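Local coordinates for protein exotoxin 6 (Staphylococcus aureus subsp. aureus Mu50, PDB 4ZYS) that is a staphylococcal superantigen-like exotoxin, built from an OB-fold domain and a beta-grasp domain, and is probably a secreted sugar-binding protein, at residues I109-G112 with K113-P116; L137-R140 with A141-H145. All blocks are in the same frame, centred on the assembly; numbering follows the deposited sequence.

In the fold
Both contacts lie in the C-terminal beta-grasp domain and are local, following one another along the chain without nesting or crossing. Strand 106-111 comes first, and interaction 1 closes the turn by which it doubles back into the edge strand 117-119. The chain then runs through strand 127-129 into helix 130-145, whose last turns make up interaction 2. In space the two meet again, because the helix lies across the sheet to which strand 106-111 belongs: Ile109 packs on Arg140 and His145, and the ammonium of Lys111 probably hydrogen-bonds the carbonyl of His145. The hairpin end and the helix end are thereby tied together at one end of the domain.

Interaction 1: residues I109-G112 with K113-P116; sequences IKKG and KEEP
Lys113 is the second corner of a type II' beta turn that runs from Lys111 to Glu114 and reverses the direction of strand 106-111; Gly112 is the first. The positive phi of Gly112 (58°) and the closeness of the Lys113 amide suit a residue without a CB.

Glu114 closes the turn: its N donates to Lys111 O at 3.0 Å, a bent bond with 142° at the hydrogen. Its CB and CG lie close to the same carbonyl oxygen, and the carboxylate continues past the CB of Lys111, whose own amine reaches His145 O instead.

This is the hairpin between two neighbouring strands of the beta-grasp sheet, and Lys110 spans it from the strand side. The CG of Lys110 stands anti to the backbone N (chi1 169°), the chain runs alongside the loop, and a bend at the last torsion turns NZ onto Glu114 O at 2.8 Å. The same NZ gives a second bond to Gly112 O, 3.1 Å away, in that carbonyl's plane and on a lone pair. A long, flexible lysine thus holds two turn carbonyls with one ammonium.

At Glu115 a water takes over the bridging: it accepts from Lys111 N and probably donates to Glu115 O. Pro116, which has no amide hydrogen to offer, brings its CA-H to Ile109 O, with CA and O 3.5 Å apart, while its CB lies 4.2 Å from the CB of Lys110.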
ATOM      1  N   ILE A 109      -9.081 -14.276   6.452  1.00 26.77           N
ATOM      2  CA  ILE A 109     -10.101 -13.521   5.720  1.00 27.00           C
ATOM      3  C   ILE A 109     -11.464 -14.038   6.171  1.00 30.26           C
ATOM      4  O   ILE A 109     -11.743 -15.237   6.079  1.00 30.91           O
ATOM      5  CB  ILE A 109      -9.906 -13.552   4.171  1.00 30.94           C
ATOM      6  CG1 ILE A 109      -8.481 -13.041   3.784  1.00 30.08           C
ATOM      7  CG2 ILE A 109     -11.023 -12.727   3.466  1.00 31.73           C
ATOM      8  CD1 ILE A 109      -8.210 -12.820   2.329  1.00 35.61           C
ATOM      9  N   LYS A 110     -12.279 -13.136   6.718  1.00 25.98           N
ATOM     10  CA  LYS A 110     -13.613 -13.442   7.230  1.00 26.03           C
ATOM     11  C   LYS A 110     -14.646 -12.774   6.353  1.00 30.15           C
ATOM     12  O   LYS A 110     -14.641 -11.552   6.255  1.00 30.98           O
ATOM     13  CB  LYS A 110     -13.742 -12.999   8.712  1.00 28.00           C
ATOM     14  CG  LYS A 110     -15.166 -13.028   9.272  1.00 31.00           C
ATOM     15  CD  LYS A 110     -15.188 -13.062  10.786  1.00 39.16           C
ATOM     16  CE  LYS A 110     -16.540 -12.700  11.368  1.00 47.77           C
ATOM     17  NZ  LYS A 110     -17.555 -13.756  11.146  1.00 60.47           N
ATOM     18  N   LYS A 111     -15.535 -13.560   5.730  1.00 27.33           N
ATOM     19  CA  LYS A 111     -16.599 -13.021   4.879  1.00 28.61           C
ATOM     20  C   LYS A 111     -17.972 -13.155   5.560  1.00 34.64           C
ATOM     21  O   LYS A 111     -18.462 -14.254   5.763  1.00 35.33           O
ATOM     22  CB  LYS A 111     -16.617 -13.698   3.499  1.00 31.53           C
ATOM     23  CG  LYS A 111     -17.651 -13.081   2.549  1.00 32.09           C
ATOM     24  CD  LYS A 111     -17.446 -13.591   1.146  1.00 47.11           C
ATOM     25  CE  LYS A 111     -18.646 -13.359   0.272  1.00 59.92           C
ATOM     26  NZ  LYS A 111     -18.427 -13.903  -1.090  1.00 72.40           N
ATOM     27  N   GLY A 112     -18.581 -12.026   5.871  1.00 31.95           N
ATOM     28  CA  GLY A 112     -19.882 -11.957   6.523  1.00 32.67           C
ATOM     29  C   GLY A 112     -19.877 -12.679   7.849  1.00 37.19           C
ATOM     30  O   GLY A 112     -18.945 -12.518   8.640  1.00 36.86           O
ATOM     31  N   LYS A 113     -20.885 -13.524   8.070  1.00 34.95           N
ATOM     32  CA  LYS A 113     -21.029 -14.295   9.303  1.00 35.47           C
ATOM     33  C   LYS A 113     -20.144 -15.561   9.287  1.00 39.68           C
ATOM     34  O   LYS A 113     -20.008 -16.198  10.333  1.00 38.49           O
ATOM     35  CB  LYS A 113     -22.505 -14.647   9.557  1.00 38.21           C
ATOM     36  CG  LYS A 113     -23.333 -13.462  10.049  1.00 45.80           C
ATOM     37  CD  LYS A 113     -24.836 -13.747   9.937  1.00 59.56           C
ATOM     38  CE  LYS A 113     -25.673 -12.677  10.583  1.00 70.45           C
ATOM     39  NZ  LYS A 113     -25.858 -12.940  12.033  1.00 84.25           N
ATOM     40  N   GLU A 114     -19.481 -15.874   8.127  1.00 36.51           N
ATOM     41  CA  GLU A 114     -18.604 -17.045   7.998  1.00 36.86           C
ATOM     42  C   GLU A 114     -17.382 -16.962   8.932  1.00 40.54           C
ATOM     43  O   GLU A 114     -17.006 -15.879   9.377  1.00 40.15           O
ATOM     44  CB  GLU A 114     -18.123 -17.246   6.554  1.00 38.03           C
ATOM     45  CG  GLU A 114     -19.196 -17.586   5.528  1.00 49.82           C
ATOM     46  CD  GLU A 114     -18.805 -17.293   4.087  1.00 74.87           C
ATOM     47  OE1 GLU A 114     -17.631 -17.526   3.713  1.00 71.85           O
ATOM     48  OE2 GLU A 114     -19.688 -16.833   3.324  1.00 74.02           O
ATOM     49  N   GLU A 115     -16.794 -18.123   9.249  1.00 36.21           N
ATOM     50  CA  GLU A 115     -15.611 -18.227  10.097  1.00 35.02           C
ATOM     51  C   GLU A 115     -14.398 -17.730   9.341  1.00 37.74           C
ATOM     52  O   GLU A 115     -14.421 -17.820   8.110  1.00 38.28           O
ATOM     53  CB  GLU A 115     -15.406 -19.674  10.558  1.00 36.61           C
ATOM     54  CG  GLU A 115     -16.280 -20.025  11.741  1.00 41.11           C
ATOM     55  CD  GLU A 115     -16.200 -19.058  12.908  1.00 49.40           C
ATOM     56  OE1 GLU A 115     -15.130 -18.958  13.553  1.00 33.59           O
ATOM     57  OE2 GLU A 115     -17.232 -18.411  13.192  1.00 37.79           O
ATOM     58  N   PRO A 116     -13.360 -17.155  10.014  1.00 32.39           N
ATOM     59  CA  PRO A 116     -12.176 -16.700   9.262  1.00 30.55           C
ATOM     60  C   PRO A 116     -11.454 -17.863   8.596  1.00 33.33           C
ATOM     61  O   PRO A 116     -11.408 -18.964   9.139  1.00 32.85           O
ATOM     62  CB  PRO A 116     -11.286 -16.032  10.324  1.00 32.33           C
ATOM     63  CG  PRO A 116     -12.074 -15.981  11.570  1.00 36.73           C
ATOM     64  CD  PRO A 116     -13.168 -16.979  11.470  1.00 33.27           C
TER
HETATM   65  O   HOH W   1     -14.998 -16.395   5.705  1.00 29.38           O

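Interaction 2: residues L137-R140 with A141-H145; sequences LRER and AIKQH
The last turns of helix 130-145, the helix of the beta-grasp domain, are joined by successive i to i+4 backbone bonds. Ala141 N donates to Leu137 O at 3.1 Å, and the amides of Ile142, Lys143 and Gln144 do the same for the carbonyls of Arg138, Glu139 and Arg140.

Arg140 and Gln144, one turn apart, lie side by side and point the same way. Arg140 starts with CG anti to the backbone N (chi1 -179°); the bend at chi2 brings CD to 3.4 Å from Gln144 OE1, and the next bend turns the rest of the chain away toward Leu120 O, which NH1 hydrogen-bonds. Contact is therefore through the methylene, and the guanidinium and amide planes stand 53° apart.

On the more exposed side, Glu139 and Lys143 also run alongside each other. Glu139 OE2 is 4.1 Å from Lys143 NZ, beyond a salt bridge, though the opposite charges probably attract; Glu139 OE1 is paired with Arg136. Long polar chains suit the exposed positions of Lys143 and Gln144, whose first methylenes lie against the carbonyl oxygens of Glu139 and Arg140. Ile142 CG1, anti to its own carbonyl carbon, comes within 3.1 Å of Arg138 O. The small Ala141 keeps its CB close to the carbonyls of Leu137 and Arg138, a compact residue for a buried position.

Leu137 rests on Leu107 and Ile192 and His145 on Met196, placing this side of the helix on strands 106-111 and 189-196, while Arg138, salt-bridged to Asp134, meets Tyr17 of helix 10-17 and the branched apolar end of Ile142 suits its place against Tyr17 and Tyr148.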
ATOM      1  N   LEU A 137      -3.770  -6.696   0.139  1.00 20.71           N
ATOM      2  CA  LEU A 137      -4.789  -7.394   0.920  1.00 20.01           C
ATOM      3  C   LEU A 137      -6.179  -7.239   0.249  1.00 25.71           C
ATOM      4  O   LEU A 137      -6.943  -8.199   0.178  1.00 26.82           O
ATOM      5  CB  LEU A 137      -4.793  -6.921   2.379  1.00 18.78           C
ATOM      6  CG  LEU A 137      -3.536  -7.331   3.203  1.00 20.23           C
ATOM      7  CD1 LEU A 137      -3.400  -6.481   4.450  1.00 20.53           C
ATOM      8  CD2 LEU A 137      -3.518  -8.807   3.518  1.00 15.56           C
ATOM      9  N   ARG A 138      -6.459  -6.059  -0.299  1.00 21.16           N
ATOM     10  CA  ARG A 138      -7.708  -5.802  -1.012  1.00 21.29           C
ATOM     11  C   ARG A 138      -7.737  -6.630  -2.306  1.00 24.65           C
ATOM     12  O   ARG A 138      -8.785  -7.155  -2.618  1.00 25.45           O
ATOM     13  CB  ARG A 138      -7.893  -4.287  -1.282  1.00 19.73           C
ATOM     14  CG  ARG A 138      -8.154  -3.477   0.010  1.00 14.73           C
ATOM     15  CD  ARG A 138      -8.857  -2.179  -0.281  1.00 17.90           C
ATOM     16  NE  ARG A 138      -8.557  -1.156   0.728  1.00 15.07           N
ATOM     17  CZ  ARG A 138      -9.352  -0.132   1.031  1.00 22.12           C
ATOM     18  NH1 ARG A 138     -10.530   0.001   0.441  1.00 12.98           N
ATOM     19  NH2 ARG A 138      -8.971   0.768   1.926  1.00 10.13           N
ATOM     20  N   GLU A 139      -6.589  -6.822  -2.985  1.00 21.59           N
ATOM     21  CA  GLU A 139      -6.433  -7.643  -4.205  1.00 23.69           C
ATOM     22  C   GLU A 139      -6.837  -9.105  -3.957  1.00 27.96           C
ATOM     23  O   GLU A 139      -7.567  -9.678  -4.761  1.00 28.16           O
ATOM     24  CB  GLU A 139      -4.974  -7.582  -4.697  1.00 25.50           C
ATOM     25  CG  GLU A 139      -4.689  -8.364  -5.972  1.00 37.96           C
ATOM     26  CD  GLU A 139      -3.265  -8.219  -6.464  1.00 56.61           C
ATOM     27  OE1 GLU A 139      -2.338  -8.258  -5.622  1.00 42.61           O
ATOM     28  OE2 GLU A 139      -3.078  -8.068  -7.693  1.00 51.38           O
ATOM     29  N   ARG A 140      -6.369  -9.680  -2.845  1.00 24.76           N
ATOM     30  CA  ARG A 140      -6.657 -11.042  -2.388  1.00 25.82           C
ATOM     31  C   ARG A 140      -8.170 -11.170  -2.068  1.00 31.63           C
ATOM     32  O   ARG A 140      -8.806 -12.103  -2.543  1.00 33.68           O
ATOM     33  CB  ARG A 140      -5.770 -11.320  -1.155  1.00 25.73           C
ATOM     34  CG  ARG A 140      -5.859 -12.695  -0.505  1.00 38.27           C
ATOM     35  CD  ARG A 140      -5.002 -13.767  -1.137  1.00 36.85           C
ATOM     36  NE  ARG A 140      -3.567 -13.457  -1.243  1.00 20.49           N
ATOM     37  CZ  ARG A 140      -2.628 -13.932  -0.434  1.00 24.04           C
ATOM     38  NH1 ARG A 140      -2.954 -14.696   0.600  1.00 20.64           N
ATOM     39  NH2 ARG A 140      -1.354 -13.653  -0.658  1.00 13.59           N
ATOM     40  N   ALA A 141      -8.750 -10.203  -1.315  1.00 27.00           N
ATOM     41  CA  ALA A 141     -10.177 -10.162  -0.972  1.00 26.75           C
ATOM     42  C   ALA A 141     -11.072 -10.038  -2.230  1.00 30.32           C
ATOM     43  O   ALA A 141     -12.149 -10.628  -2.264  1.00 31.97           O
ATOM     44  CB  ALA A 141     -10.446  -9.001  -0.034  1.00 27.11           C
ATOM     45  N   ILE A 142     -10.618  -9.298  -3.263  1.00 24.62           N
ATOM     46  CA  ILE A 142     -11.353  -9.103  -4.518  1.00 23.44           C
ATOM     47  C   ILE A 142     -11.314 -10.377  -5.357  1.00 28.54           C
ATOM     48  O   ILE A 142     -12.361 -10.858  -5.795  1.00 26.93           O
ATOM     49  CB  ILE A 142     -10.812  -7.880  -5.317  1.00 24.54           C
ATOM     50  CG1 ILE A 142     -11.120  -6.546  -4.585  1.00 24.64           C
ATOM     51  CG2 ILE A 142     -11.323  -7.859  -6.762  1.00 23.12           C
ATOM     52  CD1 ILE A 142     -10.213  -5.399  -5.001  1.00 23.48           C
ATOM     53  N   LYS A 143     -10.099 -10.901  -5.594  1.00 26.57           N
ATOM     54  CA  LYS A 143      -9.868 -12.069  -6.442  1.00 27.06           C
ATOM     55  C   LYS A 143     -10.457 -13.327  -5.850  1.00 29.49           C
ATOM     56  O   LYS A 143     -11.147 -14.044  -6.562  1.00 32.55           O
ATOM     57  CB  LYS A 143      -8.364 -12.255  -6.735  1.00 30.14           C
ATOM     58  CG  LYS A 143      -7.821 -11.267  -7.769  1.00 47.92           C
ATOM     59  CD  LYS A 143      -6.400 -11.627  -8.260  1.00 58.21           C
ATOM     60  CE  LYS A 143      -5.913 -10.626  -9.297  1.00 62.73           C
ATOM     61  NZ  LYS A 143      -4.687 -11.078 -10.014  1.00 60.59           N
ATOM     62  N   GLN A 144     -10.262 -13.575  -4.558  1.00 24.21           N
ATOM     63  CA  GLN A 144     -10.752 -14.817  -3.960  1.00 24.23           C
ATOM     64  C   GLN A 144     -12.096 -14.732  -3.237  1.00 28.06           C
ATOM     65  O   GLN A 144     -12.749 -15.765  -3.115  1.00 29.30           O
ATOM     66  CB  GLN A 144      -9.735 -15.377  -2.973  1.00 24.88           C
ATOM     67  CG  GLN A 144      -8.465 -15.864  -3.627  1.00 26.50           C
ATOM     68  CD  GLN A 144      -7.426 -16.330  -2.642  1.00 35.96           C
ATOM     69  OE1 GLN A 144      -7.506 -16.122  -1.424  1.00 24.21           O
ATOM     70  NE2 GLN A 144      -6.411 -16.950  -3.169  1.00 31.39           N
ATOM     71  N   HIS A 145     -12.505 -13.568  -2.721  1.00 24.15           N
ATOM     72  CA  HIS A 145     -13.740 -13.550  -1.924  1.00 25.06           C
ATOM     73  C   HIS A 145     -14.816 -12.587  -2.437  1.00 29.51           C
ATOM     74  O   HIS A 145     -15.811 -12.356  -1.746  1.00 29.79           O
ATOM     75  CB  HIS A 145     -13.394 -13.255  -0.454  1.00 25.64           C
ATOM     76  CG  HIS A 145     -12.351 -14.183   0.082  1.00 28.29           C
ATOM     77  ND1 HIS A 145     -12.690 -15.409   0.597  1.00 30.89           N
ATOM     78  CD2 HIS A 145     -11.003 -14.071   0.076  1.00 29.64           C
ATOM     79  CE1 HIS A 145     -11.548 -15.989   0.944  1.00 29.46           C
ATOM     80  NE2 HIS A 145     -10.506 -15.226   0.649  1.00 29.26           N
TER